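Local coordinates for alternansucrase (PDB 6HVG), which is a large multidomain member of glycoside hydrolase family 70, with a barrel of alternating strands and helices and flanking repeats of the cell-wall-binding type, at residues 580-585 / 1246-1251; 588-593 / 628-633; 404-409 / 1167-1172; 594-599 / 1114-1119. All blocks are in the same frame, centred on the assembly; numbering follows the deposited sequence.

Contact 1 (580-585 / 1246-1251). With CA (calcium ion), chain C.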
loop_
_atom_site.group_PDB
_atom_site.type_symbol
_atom_site.label_atom_id
_atom_site.label_comp_id
_atom_site.label_asym_id
_atom_site.label_seq_id
_atom_site.Cartn_x
_atom_site.Cartn_y
_atom_site.Cartn_z
ATOM N N ASN A 580 1.185 -6.617 -13.693
ATOM C CA ASN A 580 0.209 -6.817 -14.736
ATOM C C ASN A 580 -0.822 -7.785 -14.258
ATOM O O ASN A 580 -0.512 -8.939 -14.043
ATOM C CB ASN A 580 0.861 -7.389 -15.977
ATOM C CG ASN A 580 1.805 -6.418 -16.632
ATOM O OD1 ASN A 580 1.381 -5.517 -17.374
ATOM N ND2 ASN A 580 3.068 -6.585 -16.375
ATOM N N ASP A 581 -2.055 -7.328 -14.088
ATOM C CA ASP A 581 -3.107 -8.174 -13.532
ATOM C C ASP A 581 -3.681 -9.062 -14.647
ATOM O O ASP A 581 -4.189 -8.576 -15.635
ATOM C CB ASP A 581 -4.183 -7.310 -12.872
ATOM C CG ASP A 581 -5.229 -8.098 -12.209
ATOM O OD1 ASP A 581 -5.022 -8.571 -11.071
ATOM O OD2 ASP A 581 -6.319 -8.207 -12.816
ATOM N N ILE A 582 -3.566 -10.367 -14.464
ATOM C CA ILE A 582 -4.056 -11.362 -15.400
ATOM C C ILE A 582 -5.591 -11.478 -15.353
ATOM O O ILE A 582 -6.191 -11.497 -14.282
ATOM C CB ILE A 582 -3.397 -12.728 -15.107
ATOM C CG1 ILE A 582 -1.906 -12.640 -15.456
ATOM C CG2 ILE A 582 -4.085 -13.853 -15.877
ATOM C CD1 ILE A 582 -1.075 -13.782 -14.913
ATOM N N ASP A 583 -6.210 -11.541 -16.531
ATOM C CA ASP A 583 -7.658 -11.685 -16.648
ATOM C C ASP A 583 -8.067 -13.148 -16.459
ATOM O O ASP A 583 -8.266 -13.890 -17.435
ATOM C CB ASP A 583 -8.122 -11.166 -18.000
ATOM C CG ASP A 583 -9.620 -11.290 -18.210
ATOM O OD1 ASP A 583 -10.370 -11.493 -17.220
ATOM O OD2 ASP A 583 -10.037 -11.187 -19.393
ATOM N N ASN A 584 -8.197 -13.550 -15.195
ATOM C CA ASN A 584 -8.670 -14.897 -14.852
ATOM C C ASN A 584 -10.183 -15.134 -15.056
ATOM O O ASN A 584 -10.660 -16.230 -14.820
ATOM C CB ASN A 584 -8.261 -15.250 -13.421
ATOM C CG ASN A 584 -6.745 -15.245 -13.225
ATOM O OD1 ASN A 584 -6.002 -15.853 -13.987
ATOM N ND2 ASN A 584 -6.286 -14.544 -12.201
ATOM N N SER A 585 -10.923 -14.131 -15.532
ATOM C CA SER A 585 -12.340 -14.321 -15.929
ATOM C C SER A 585 -12.508 -14.844 -17.352
ATOM O O SER A 585 -13.627 -15.204 -17.746
ATOM C CB SER A 585 -13.126 -13.016 -15.816
ATOM O OG SER A 585 -12.921 -12.188 -16.946
ATOM N N LYS A 1246 -4.425 -8.574 -24.349
ATOM C CA LYS A 1246 -5.789 -9.081 -24.420
ATOM C C LYS A 1246 -6.131 -10.056 -23.289
ATOM O O LYS A 1246 -7.298 -10.258 -22.980
ATOM C CB LYS A 1246 -6.085 -9.691 -25.799
ATOM C CG LYS A 1246 -5.251 -10.906 -26.200
ATOM C CD LYS A 1246 -5.732 -11.435 -27.539
ATOM C CE LYS A 1246 -4.778 -12.451 -28.122
ATOM N NZ LYS A 1246 -5.188 -12.816 -29.505
ATOM N N TYR A 1247 -5.113 -10.655 -22.673
ATOM C CA TYR A 1247 -5.308 -11.547 -21.545
ATOM C C TYR A 1247 -5.124 -10.862 -20.188
ATOM O O TYR A 1247 -5.142 -11.520 -19.145
ATOM C CB TYR A 1247 -4.366 -12.744 -21.679
ATOM C CG TYR A 1247 -4.626 -13.606 -22.902
ATOM C CD1 TYR A 1247 -5.902 -14.086 -23.179
ATOM C CD2 TYR A 1247 -3.596 -13.968 -23.761
ATOM C CE1 TYR A 1247 -6.147 -14.879 -24.283
ATOM C CE2 TYR A 1247 -3.836 -14.762 -24.876
ATOM C CZ TYR A 1247 -5.121 -15.213 -25.131
ATOM O OH TYR A 1247 -5.404 -16.003 -26.225
ATOM N N MET A 1248 -5.033 -9.542 -20.189
ATOM C CA MET A 1248 -4.764 -8.784 -18.966
ATOM C C MET A 1248 -5.913 -7.848 -18.626
ATOM O O MET A 1248 -6.560 -7.310 -19.509
ATOM C CB MET A 1248 -3.485 -7.944 -19.132
ATOM C CG MET A 1248 -2.229 -8.741 -19.457
ATOM S SD MET A 1248 -1.601 -9.676 -18.068
ATOM C CE MET A 1248 -0.445 -10.734 -18.894
ATOM N N ASN A 1249 -6.137 -7.637 -17.334
ATOM C CA ASN A 1249 -7.078 -6.645 -16.855
ATOM C C ASN A 1249 -6.464 -5.267 -16.816
ATOM O O ASN A 1249 -7.153 -4.268 -17.022
ATOM C CB ASN A 1249 -7.554 -6.998 -15.454
ATOM C CG ASN A 1249 -8.450 -8.223 -15.429
ATOM O OD1 ASN A 1249 -9.118 -8.539 -16.408
ATOM N ND2 ASN A 1249 -8.450 -8.931 -14.304
ATOM N N GLY A 1250 -5.173 -5.190 -16.547
ATOM C CA GLY A 1250 -4.527 -3.895 -16.484
ATOM C C GLY A 1250 -3.119 -3.949 -15.966
ATOM O O GLY A 1250 -2.451 -4.984 -16.068
ATOM N N THR A 1251 -2.659 -2.816 -15.448
ATOM C CA THR A 1251 -1.288 -2.656 -15.002
ATOM C C THR A 1251 -1.232 -1.587 -13.915
ATOM O O THR A 1251 -2.120 -0.763 -13.796
ATOM C CB THR A 1251 -0.353 -2.230 -16.159
ATOM O OG1 THR A 1251 0.953 -1.950 -15.639
ATOM C CG2 THR A 1251 -0.862 -0.984 -16.849
HETATM CA CA CA C . -6.367 -9.605 -10.230
HETATM O O HOH W 1 2.422 -3.150 -18.253
HETATM O O HOH W 2 -5.770 -11.453 -11.590
HETATM O O HOH W 3 -10.672 -10.781 -14.525
#

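Contact 2 (588-593 / 628-633)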
loop_
_atom_site.group_PDB
_atom_site.type_symbol
_atom_site.label_atom_id
_atom_site.label_comp_id
_atom_site.label_asym_id
_atom_site.label_seq_id
_atom_site.Cartn_x
_atom_site.Cartn_y
_atom_site.Cartn_z
ATOM N N ILE A 588 -10.192 -18.872 -21.754
ATOM C CA ILE A 588 -8.897 -19.257 -22.321
ATOM C C ILE A 588 -7.779 -19.155 -21.284
ATOM O O ILE A 588 -6.915 -20.013 -21.222
ATOM C CB ILE A 588 -8.552 -18.421 -23.578
ATOM C CG1 ILE A 588 -9.519 -18.768 -24.730
ATOM C CG2 ILE A 588 -7.127 -18.699 -24.041
ATOM C CD1 ILE A 588 -9.605 -17.718 -25.820
ATOM N N VAL A 589 -7.802 -18.101 -20.486
ATOM C CA VAL A 589 -6.791 -17.889 -19.462
ATOM C C VAL A 589 -7.008 -18.883 -18.323
ATOM O O VAL A 589 -6.045 -19.364 -17.742
ATOM C CB VAL A 589 -6.815 -16.428 -18.941
ATOM C CG1 VAL A 589 -5.915 -16.239 -17.718
ATOM C CG2 VAL A 589 -6.398 -15.487 -20.057
ATOM N N GLN A 590 -8.267 -19.204 -18.033
ATOM C CA GLN A 590 -8.584 -20.215 -17.037
ATOM C C GLN A 590 -7.996 -21.575 -17.403
ATOM O O GLN A 590 -7.444 -22.266 -16.543
ATOM C CB GLN A 590 -10.094 -20.326 -16.837
ATOM C CG GLN A 590 -10.699 -19.115 -16.150
ATOM C CD GLN A 590 -12.196 -19.240 -15.925
ATOM O OE1 GLN A 590 -12.830 -20.174 -16.415
ATOM N NE2 GLN A 590 -12.775 -18.279 -15.188
ATOM N N ALA A 591 -8.101 -21.950 -18.671
ATOM C CA ALA A 591 -7.503 -23.200 -19.167
ATOM C C ALA A 591 -5.989 -23.177 -18.975
ATOM O O ALA A 591 -5.395 -24.187 -18.589
ATOM C CB ALA A 591 -7.829 -23.424 -20.650
ATOM N N GLU A 592 -5.366 -22.034 -19.259
ATOM C CA GLU A 592 -3.915 -21.908 -19.133
ATOM C C GLU A 592 -3.473 -22.041 -17.663
ATOM O O GLU A 592 -2.433 -22.615 -17.370
ATOM C CB GLU A 592 -3.456 -20.586 -19.732
ATOM C CG GLU A 592 -1.996 -20.265 -19.493
ATOM C CD GLU A 592 -1.072 -21.423 -19.799
ATOM O OE1 GLU A 592 -1.394 -22.241 -20.679
ATOM O OE2 GLU A 592 0.003 -21.465 -19.178
ATOM N N GLN A 593 -4.286 -21.531 -16.745
ATOM C CA GLN A 593 -3.988 -21.656 -15.327
ATOM C C GLN A 593 -4.048 -23.132 -14.901
ATOM O O GLN A 593 -3.303 -23.556 -14.033
ATOM C CB GLN A 593 -4.952 -20.839 -14.476
ATOM C CG GLN A 593 -4.985 -19.356 -14.724
ATOM C CD GLN A 593 -3.763 -18.634 -14.253
ATOM O OE1 GLN A 593 -2.751 -19.208 -13.857
ATOM N NE2 GLN A 593 -3.868 -17.348 -14.280
ATOM N N ALA A 628 -12.850 -16.106 -8.681
ATOM C CA ALA A 628 -12.994 -17.248 -7.784
ATOM C C ALA A 628 -13.255 -18.595 -8.494
ATOM O O ALA A 628 -13.202 -19.649 -7.864
ATOM C CB ALA A 628 -14.085 -16.953 -6.777
ATOM N N ASP A 629 -13.547 -18.565 -9.790
ATOM C CA ASP A 629 -13.607 -19.791 -10.589
ATOM C C ASP A 629 -12.357 -20.642 -10.457
ATOM O O ASP A 629 -12.429 -21.862 -10.546
ATOM C CB ASP A 629 -13.787 -19.461 -12.069
ATOM C CG ASP A 629 -15.200 -19.004 -12.424
ATOM O OD1 ASP A 629 -16.157 -19.279 -11.655
ATOM O OD2 ASP A 629 -15.335 -18.388 -13.509
ATOM N N LEU A 630 -11.213 -20.006 -10.245
ATOM C CA LEU A 630 -9.965 -20.729 -10.129
ATOM C C LEU A 630 -9.976 -21.737 -8.996
ATOM O O LEU A 630 -9.263 -22.741 -9.058
ATOM C CB LEU A 630 -8.777 -19.770 -9.966
ATOM C CG LEU A 630 -8.425 -18.879 -11.155
ATOM C CD1 LEU A 630 -7.144 -18.111 -10.868
ATOM C CD2 LEU A 630 -8.288 -19.684 -12.438
ATOM N N LEU A 631 -10.748 -21.474 -7.950
ATOM C CA LEU A 631 -10.820 -22.400 -6.836
ATOM C C LEU A 631 -11.513 -23.686 -7.266
ATOM O O LEU A 631 -11.065 -24.794 -6.907
ATOM C CB LEU A 631 -11.552 -21.778 -5.641
ATOM C CG LEU A 631 -11.021 -20.462 -5.079
ATOM C CD1 LEU A 631 -11.734 -20.104 -3.796
ATOM C CD2 LEU A 631 -9.534 -20.520 -4.825
ATOM N N LYS A 632 -12.597 -23.531 -8.028
ATOM C CA LYS A 632 -13.362 -24.662 -8.564
ATOM C C LYS A 632 -12.545 -25.452 -9.575
ATOM O O LYS A 632 -12.551 -26.685 -9.546
ATOM C CB LYS A 632 -14.632 -24.162 -9.237
ATOM C CG LYS A 632 -15.673 -25.229 -9.453
ATOM C CD LYS A 632 -16.584 -24.900 -10.616
ATOM C CE LYS A 632 -17.825 -25.791 -10.626
ATOM N NZ LYS A 632 -17.517 -27.253 -10.688
ATOM N N ILE A 633 -11.825 -24.743 -10.443
ATOM C CA ILE A 633 -10.966 -25.385 -11.432
ATOM C C ILE A 633 -9.907 -26.237 -10.756
ATOM O O ILE A 633 -9.685 -27.387 -11.130
ATOM C CB ILE A 633 -10.297 -24.352 -12.361
ATOM C CG1 ILE A 633 -11.353 -23.677 -13.243
ATOM C CG2 ILE A 633 -9.225 -24.999 -13.238
ATOM C CD1 ILE A 633 -10.932 -22.310 -13.743
#

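Contact 3 (404-409 / 1167-1172)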
loop_
_atom_site.group_PDB
_atom_site.type_symbol
_atom_site.label_atom_id
_atom_site.label_comp_id
_atom_site.label_asym_id
_atom_site.label_seq_id
_atom_site.Cartn_x
_atom_site.Cartn_y
_atom_site.Cartn_z
ATOM N N GLU A 404 9.373 5.139 -35.991
ATOM C CA GLU A 404 9.401 4.282 -34.804
ATOM C C GLU A 404 8.032 4.357 -34.161
ATOM O O GLU A 404 7.476 5.445 -34.012
ATOM C CB GLU A 404 10.489 4.727 -33.812
ATOM C CG GLU A 404 11.920 4.423 -34.276
ATOM C CD GLU A 404 12.992 4.984 -33.351
ATOM O OE1 GLU A 404 12.669 5.655 -32.346
ATOM O OE2 GLU A 404 14.184 4.726 -33.612
ATOM N N ASN A 405 7.489 3.218 -33.756
ATOM C CA ASN A 405 6.095 3.161 -33.328
ATOM C C ASN A 405 5.756 1.968 -32.447
ATOM O O ASN A 405 6.542 1.055 -32.281
ATOM C CB ASN A 405 5.207 3.118 -34.564
ATOM C CG ASN A 405 5.290 1.793 -35.297
ATOM O OD1 ASN A 405 4.326 1.019 -35.341
ATOM N ND2 ASN A 405 6.429 1.533 -35.890
ATOM N N VAL A 406 4.552 2.002 -31.897
ATOM C CA VAL A 406 3.951 0.879 -31.186
ATOM C C VAL A 406 2.567 0.684 -31.793
ATOM O O VAL A 406 1.744 1.604 -31.794
ATOM C CB VAL A 406 3.822 1.183 -29.687
ATOM C CG1 VAL A 406 3.355 -0.051 -28.912
ATOM C CG2 VAL A 406 5.147 1.708 -29.134
ATOM N N ASP A 407 2.319 -0.508 -32.318
ATOM C CA ASP A 407 1.042 -0.866 -32.990
ATOM C C ASP A 407 0.537 0.190 -33.950
ATOM O O ASP A 407 -0.673 0.395 -34.079
ATOM C CB ASP A 407 -0.056 -1.234 -31.968
ATOM C CG ASP A 407 0.219 -2.550 -31.262
ATOM O OD1 ASP A 407 1.128 -3.289 -31.706
ATOM O OD2 ASP A 407 -0.478 -2.848 -30.268
ATOM N N GLY A 408 1.475 0.840 -34.629
ATOM C CA GLY A 408 1.144 1.887 -35.589
ATOM C C GLY A 408 1.121 3.299 -35.041
ATOM O O GLY A 408 1.304 4.259 -35.781
ATOM N N TYR A 409 0.876 3.436 -33.746
ATOM C CA TYR A 409 0.781 4.743 -33.134
ATOM C C TYR A 409 2.165 5.325 -32.887
ATOM O O TYR A 409 3.149 4.581 -32.887
ATOM C CB TYR A 409 0.034 4.637 -31.829
ATOM C CG TYR A 409 -1.396 4.271 -32.016
ATOM C CD1 TYR A 409 -2.357 5.237 -32.233
ATOM C CD2 TYR A 409 -1.791 2.955 -32.006
ATOM C CE1 TYR A 409 -3.678 4.903 -32.420
ATOM C CE2 TYR A 409 -3.119 2.609 -32.183
ATOM C CZ TYR A 409 -4.054 3.591 -32.389
ATOM O OH TYR A 409 -5.376 3.260 -32.556
ATOM N N LYS A 1167 6.023 -4.161 -26.002
ATOM C CA LYS A 1167 5.050 -3.073 -25.821
ATOM C C LYS A 1167 3.879 -3.200 -26.758
ATOM O O LYS A 1167 4.030 -3.657 -27.869
ATOM C CB LYS A 1167 5.693 -1.705 -26.042
ATOM C CG LYS A 1167 6.923 -1.428 -25.191
ATOM C CD LYS A 1167 7.387 0.019 -25.337
ATOM C CE LYS A 1167 8.692 0.239 -24.604
ATOM N NZ LYS A 1167 9.017 1.676 -24.477
ATOM N N GLU A 1168 2.707 -2.822 -26.267
ATOM C CA GLU A 1168 1.484 -2.728 -27.068
ATOM C C GLU A 1168 0.753 -1.458 -26.663
ATOM O O GLU A 1168 1.050 -0.867 -25.616
ATOM C CB GLU A 1168 0.535 -3.885 -26.821
ATOM C CG GLU A 1168 1.037 -5.259 -27.214
ATOM C CD GLU A 1168 0.027 -6.341 -26.857
ATOM O OE1 GLU A 1168 -0.001 -6.743 -25.671
ATOM O OE2 GLU A 1168 -0.775 -6.767 -27.730
ATOM N N VAL A 1169 -0.188 -1.033 -27.503
ATOM C CA VAL A 1169 -0.979 0.142 -27.203
ATOM C C VAL A 1169 -2.335 -0.340 -26.739
ATOM O O VAL A 1169 -3.050 -0.988 -27.487
ATOM C CB VAL A 1169 -1.116 1.100 -28.410
ATOM C CG1 VAL A 1169 -2.043 2.257 -28.080
ATOM C CG2 VAL A 1169 0.244 1.640 -28.806
ATOM N N VAL A 1170 -2.670 -0.014 -25.495
ATOM C CA VAL A 1170 -3.953 -0.380 -24.887
ATOM C C VAL A 1170 -4.816 0.872 -24.743
ATOM O O VAL A 1170 -4.301 1.992 -24.823
ATOM C CB VAL A 1170 -3.770 -1.007 -23.464
ATOM C CG1 VAL A 1170 -2.823 -2.195 -23.504
ATOM C CG2 VAL A 1170 -3.285 0.036 -22.448
ATOM N N THR A 1171 -6.117 0.668 -24.536
ATOM C CA THR A 1171 -7.033 1.733 -24.135
ATOM C C THR A 1171 -7.261 1.609 -22.626
ATOM O O THR A 1171 -7.778 0.595 -22.156
ATOM C CB THR A 1171 -8.379 1.633 -24.874
ATOM O OG1 THR A 1171 -8.187 1.922 -26.251
ATOM C CG2 THR A 1171 -9.361 2.643 -24.334
ATOM N N ALA A 1172 -6.909 2.647 -21.877
ATOM C CA ALA A 1172 -6.801 2.534 -20.438
ATOM C C ALA A 1172 -7.560 3.601 -19.689
ATOM O O ALA A 1172 -7.602 4.755 -20.102
ATOM C CB ALA A 1172 -5.335 2.563 -20.022
#

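Contact 4 (594-599 / 1114-1119)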
loop_
_atom_site.group_PDB
_atom_site.type_symbol
_atom_site.label_atom_id
_atom_site.label_comp_id
_atom_site.label_asym_id
_atom_site.label_seq_id
_atom_site.Cartn_x
_atom_site.Cartn_y
_atom_site.Cartn_z
ATOM N N LEU A 594 -4.959 -23.895 -15.498
ATOM C CA LEU A 594 -5.027 -25.332 -15.245
ATOM C C LEU A 594 -3.812 -26.053 -15.812
ATOM O O LEU A 594 -3.311 -26.994 -15.207
ATOM C CB LEU A 594 -6.307 -25.917 -15.863
ATOM C CG LEU A 594 -6.526 -27.425 -15.710
ATOM C CD1 LEU A 594 -6.613 -27.782 -14.227
ATOM C CD2 LEU A 594 -7.772 -27.838 -16.481
ATOM N N ASN A 595 -3.366 -25.635 -17.001
ATOM C CA ASN A 595 -2.154 -26.196 -17.614
ATOM C C ASN A 595 -0.965 -26.007 -16.683
ATOM O O ASN A 595 -0.218 -26.950 -16.428
ATOM C CB ASN A 595 -1.864 -25.535 -18.968
ATOM C CG ASN A 595 -0.932 -26.361 -19.854
ATOM O OD1 ASN A 595 -1.335 -27.396 -20.392
ATOM N ND2 ASN A 595 0.312 -25.912 -20.008
ATOM N N TRP A 596 -0.831 -24.786 -16.155
ATOM C CA TRP A 596 0.226 -24.456 -15.210
ATOM C C TRP A 596 0.114 -25.288 -13.961
ATOM O O TRP A 596 1.119 -25.781 -13.443
ATOM C CB TRP A 596 0.150 -22.984 -14.852
ATOM C CG TRP A 596 1.326 -22.436 -14.085
ATOM C CD1 TRP A 596 2.621 -22.813 -14.189
ATOM C CD2 TRP A 596 1.299 -21.357 -13.159
ATOM N NE1 TRP A 596 3.404 -22.052 -13.361
ATOM C CE2 TRP A 596 2.606 -21.149 -12.720
ATOM C CE3 TRP A 596 0.283 -20.565 -12.637
ATOM C CZ2 TRP A 596 2.937 -20.168 -11.793
ATOM C CZ3 TRP A 596 0.612 -19.587 -11.703
ATOM C CH2 TRP A 596 1.928 -19.391 -11.309
ATOM N N LEU A 597 -1.111 -25.451 -13.482
ATOM C CA LEU A 597 -1.379 -26.261 -12.289
ATOM C C LEU A 597 -0.996 -27.703 -12.503
ATOM O O LEU A 597 -0.427 -28.322 -11.623
ATOM C CB LEU A 597 -2.845 -26.189 -11.908
ATOM C CG LEU A 597 -3.282 -27.025 -10.718
ATOM C CD1 LEU A 597 -2.539 -26.621 -9.448
ATOM C CD2 LEU A 597 -4.784 -26.889 -10.550
ATOM N N HIS A 598 -1.310 -28.248 -13.664
ATOM C CA HIS A 598 -0.906 -29.611 -13.992
ATOM C C HIS A 598 0.597 -29.683 -13.995
ATOM O O HIS A 598 1.177 -30.607 -13.425
ATOM C CB HIS A 598 -1.447 -30.011 -15.351
ATOM C CG HIS A 598 -1.066 -31.392 -15.775
ATOM N ND1 HIS A 598 -1.806 -32.506 -15.437
ATOM C CD2 HIS A 598 -0.057 -31.831 -16.561
ATOM C CE1 HIS A 598 -1.256 -33.576 -15.978
ATOM N NE2 HIS A 598 -0.194 -33.193 -16.668
ATOM N N TYR A 599 1.230 -28.695 -14.621
ATOM C CA TYR A 599 2.685 -28.648 -14.737
ATOM C C TYR A 599 3.367 -28.688 -13.371
ATOM O O TYR A 599 4.389 -29.358 -13.212
ATOM C CB TYR A 599 3.099 -27.409 -15.511
ATOM C CG TYR A 599 4.573 -27.097 -15.551
ATOM C CD1 TYR A 599 5.392 -27.665 -16.497
ATOM C CD2 TYR A 599 5.131 -26.184 -14.677
ATOM C CE1 TYR A 599 6.733 -27.330 -16.578
ATOM C CE2 TYR A 599 6.466 -25.837 -14.750
ATOM C CZ TYR A 599 7.259 -26.411 -15.702
ATOM O OH TYR A 599 8.600 -26.092 -15.784
ATOM N N ASP A 1114 8.583 -15.435 -16.134
ATOM C CA ASP A 1114 8.272 -16.723 -16.754
ATOM C C ASP A 1114 7.690 -17.671 -15.713
ATOM O O ASP A 1114 8.359 -18.050 -14.748
ATOM C CB ASP A 1114 9.550 -17.311 -17.336
ATOM C CG ASP A 1114 9.302 -18.461 -18.293
ATOM O OD1 ASP A 1114 8.194 -19.040 -18.290
ATOM O OD2 ASP A 1114 10.209 -18.763 -19.082
ATOM N N ARG A 1115 6.431 -18.048 -15.891
ATOM C CA ARG A 1115 5.751 -18.868 -14.875
ATOM C C ARG A 1115 6.283 -20.302 -14.828
ATOM O O ARG A 1115 6.129 -20.981 -13.809
ATOM C CB ARG A 1115 4.260 -18.916 -15.128
ATOM C CG ARG A 1115 3.639 -17.555 -15.332
ATOM C CD ARG A 1115 2.143 -17.564 -15.161
ATOM N NE ARG A 1115 1.534 -18.518 -16.047
ATOM C CZ ARG A 1115 0.273 -18.896 -15.946
ATOM N NH1 ARG A 1115 -0.517 -18.377 -15.014
ATOM N NH2 ARG A 1115 -0.198 -19.792 -16.798
ATOM N N TYR A 1116 6.886 -20.774 -15.918
ATOM C CA TYR A 1116 7.310 -22.150 -16.012
ATOM C C TYR A 1116 8.809 -22.362 -15.780
ATOM O O TYR A 1116 9.256 -23.513 -15.714
ATOM C CB TYR A 1116 6.935 -22.704 -17.371
ATOM C CG TYR A 1116 5.456 -22.879 -17.575
ATOM C CD1 TYR A 1116 4.671 -21.820 -17.979
ATOM C CD2 TYR A 1116 4.858 -24.123 -17.417
ATOM C CE1 TYR A 1116 3.315 -21.974 -18.190
ATOM C CE2 TYR A 1116 3.504 -24.296 -17.631
ATOM C CZ TYR A 1116 2.737 -23.212 -18.018
ATOM O OH TYR A 1116 1.389 -23.385 -18.215
ATOM N N ASP A 1117 9.586 -21.283 -15.679
ATOM C CA ASP A 1117 11.020 -21.379 -15.391
ATOM C C ASP A 1117 11.220 -21.442 -13.882
ATOM O O ASP A 1117 11.123 -20.427 -13.183
ATOM C CB ASP A 1117 11.750 -20.172 -15.963
ATOM C CG ASP A 1117 13.253 -20.290 -15.888
ATOM O OD1 ASP A 1117 13.752 -21.147 -15.159
ATOM O OD2 ASP A 1117 13.957 -19.498 -16.545
ATOM N N LEU A 1118 11.521 -22.641 -13.378
ATOM C CA LEU A 1118 11.752 -22.862 -11.946
ATOM C C LEU A 1118 13.250 -23.069 -11.599
ATOM O O LEU A 1118 13.590 -23.608 -10.542
ATOM C CB LEU A 1118 10.918 -24.052 -11.483
ATOM C CG LEU A 1118 9.414 -23.739 -11.277
ATOM C CD1 LEU A 1118 8.637 -23.740 -12.582
ATOM C CD2 LEU A 1118 8.770 -24.708 -10.297
ATOM N N GLY A 1119 14.129 -22.596 -12.478
ATOM C CA GLY A 1119 15.562 -22.631 -12.233
ATOM C C GLY A 1119 16.371 -23.362 -13.297
ATOM O O GLY A 1119 17.474 -23.822 -13.016
#

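Contact 1 (580-585 / 1246-1251)
CG of Asp581 stands opposite its backbone N (chi1 -176°) while CG of Asn1249 folds back beside its own (chi1 -70°), and these turns bring carboxylate and amide together along an antiparallel strand pair. ND2 of Asn1249 donates to OD2 of Asp581 at 2.7 Å, nearly in line with the C-O bond, the two flat groups turned 30° apart. The other oxygen, OD1, binds the calcium ion, together with Glu575, Asn625, Asp1159 and a water; held at both oxygens, the carboxylate has its rotation fixed. A second water links ND2 of Asn1249 to OD1 of Asp583. In the backbone, Asp581 N donates to Gly1250 O (3.1 Å) and Asn1249 N to Asp581 O (2.8 Å). A beta bulge then shifts the register by one, and Asp583 N donates to Tyr1247 O at 2.8 Å. Strand 580-582 runs between 1160-1161 and 1248-1252 in an antiparallel sheet, and helix 587-601 packs against Ile582 and Tyr1247 through Val589.

Contact 2 (588-593 / 628-633)
Gln590 and Asp629 make the one hydrogen bond between segments 588-593 and 628-633, and the close packing gathers round it. The Gln590 chain runs extended beyond CG (chi2 -179°), which carries its amide across to Asp629. There NE2 donates to OD2 of Asp629 at 3.1 Å, meeting that oxygen on its anti lone pair, with amide and carboxylate planes almost perpendicular (88°). NE2 also bonds the backbone O of Asn584, and OD2 is also hydrogen-bonded to OG of Ser1229, so both buried polar atoms have a second partner. CD1 of Ile633 comes across the same glutamine at about a right angle, 3.8 Å from Gln590 CB, and backs its aliphatic part.

The other end is looser and purely apolar. Gln593 bends at chi2, turning its amide to Asn584 and Arg1115, and leaves CG 4.0 Å from CD2 of Leu630. Wide spacing goes with this: the short helical segments approach to 10.5 Å and cross at -45°, so side chains alone span the gap. Trp1156 on barrel strand 1151-1156 touches both Gln593 and Leu630, so both helices, 587-601 and 629-642, meet that strand through Trp1156.

Contact 3 (404-409 / 1167-1172)
A type I' beta turn from Val406 to Tyr409 docks on strand 1166-1175, with Val1169 as the main point of contact. CG2 of Val1169 lies 3.5 Å from CG1 of Val406, the two branched side chains meeting at a slant. On its other branch, CG1 of Val1169 sits 4.0 Å from CD2 of Tyr409, approaching the ring obliquely; the phenol OH is tied to the backbone O of Arg543. Val406 places CG1 trans to its backbone N (chi1 -173°), which also brings that methyl 4.1 Å from CB of Lys1167, at the more exposed margin.

The strand belongs to an antiparallel sheet, between 534-537 and 1190-1197, so the turn joins a loop from an early part of the chain to this sheet. Asp407, at the tip of the turn, reaches down to it: OD2 accepts from Val1169 N in a straight (173°) but long and weak bond of 3.3 Å. Glu1168 OE2 stands 4.7 Å from that same OD2, close enough that the like charges might raise the proton affinity of either group, although OE1 of Glu1168 is held by Thr1196 and Ala1245. Just ahead of the turn, Asn405 forms an Asx motif, its OD1 accepting from Gly408 N at 2.9 Å.

Contact 4 (594-599 / 1114-1119)
Trp596 and Tyr599 of helix 587-601 and Tyr1116 of the loop ahead of helix 1135-1147 form a buried aromatic cluster that fixes the loop to the helix. Both edge-to-face pairs, tilted well short of perpendicular, involve Tyr1116. The five-membered ring of Trp596 turns its edge to one face of Tyr1116, centroids 4.8 Å apart, and Tyr1116 in turn points its own edge at the face of Tyr599, at 4.7 Å with planes 66° apart. Trp596 gets there with CG trans to the backbone N (chi1 -169°).

Charge and face come next. The guanidinium of Arg1115 lies flat on Trp596, planes 25° apart, in an off-centre cation-pi contact with CZ 4.2 Å from the six-membered ring centroid, while CB of Arg1115 covers the five-membered ring as a CH-pi contact. Glu592 and Gln593 hold the two terminal nitrogens, setting the group's orientation.

Among the polar bonds, Trp596 NE1 donates to Arg1115 O at 3.0 Å from well above the carbonyl plane. Asn595 ND2 points almost straight at Tyr1116 OH (3.3 Å), an oxygen also hydrogen-bonded to Glu592 OE2; OD1 of Asn595 accepts from Phe1211 N. Finally, Leu1118 CD1 meets the edge of Tyr599 in the ring plane, 3.7 Å from CE2.

In the fold
Helix 587-601 ties three of the contacts together: it follows the strand of contact 1 and supplies one side of both contact 2 and contact 4. Asn584 OD1 in contact 1 lies 2.6 Å from Gln593 NE2 in contact 2, and Gln593 OE1 lies 2.6 Å from Arg1115 NH1 in contact 4, so one amide probably bonds both neighbours. Contact 1 supplies Asp581 to the calcium site. The side chain of Leu630 in contact 2 is about 9 Å from the bound calcium ion. The side chain of Arg1115 in contact 4 is about 12 Å from the bound calcium ion. Contact 3, centred about 17 Å from contact 1 and 29 Å from contacts 2 and 4, reaches the same sheet as contact 1.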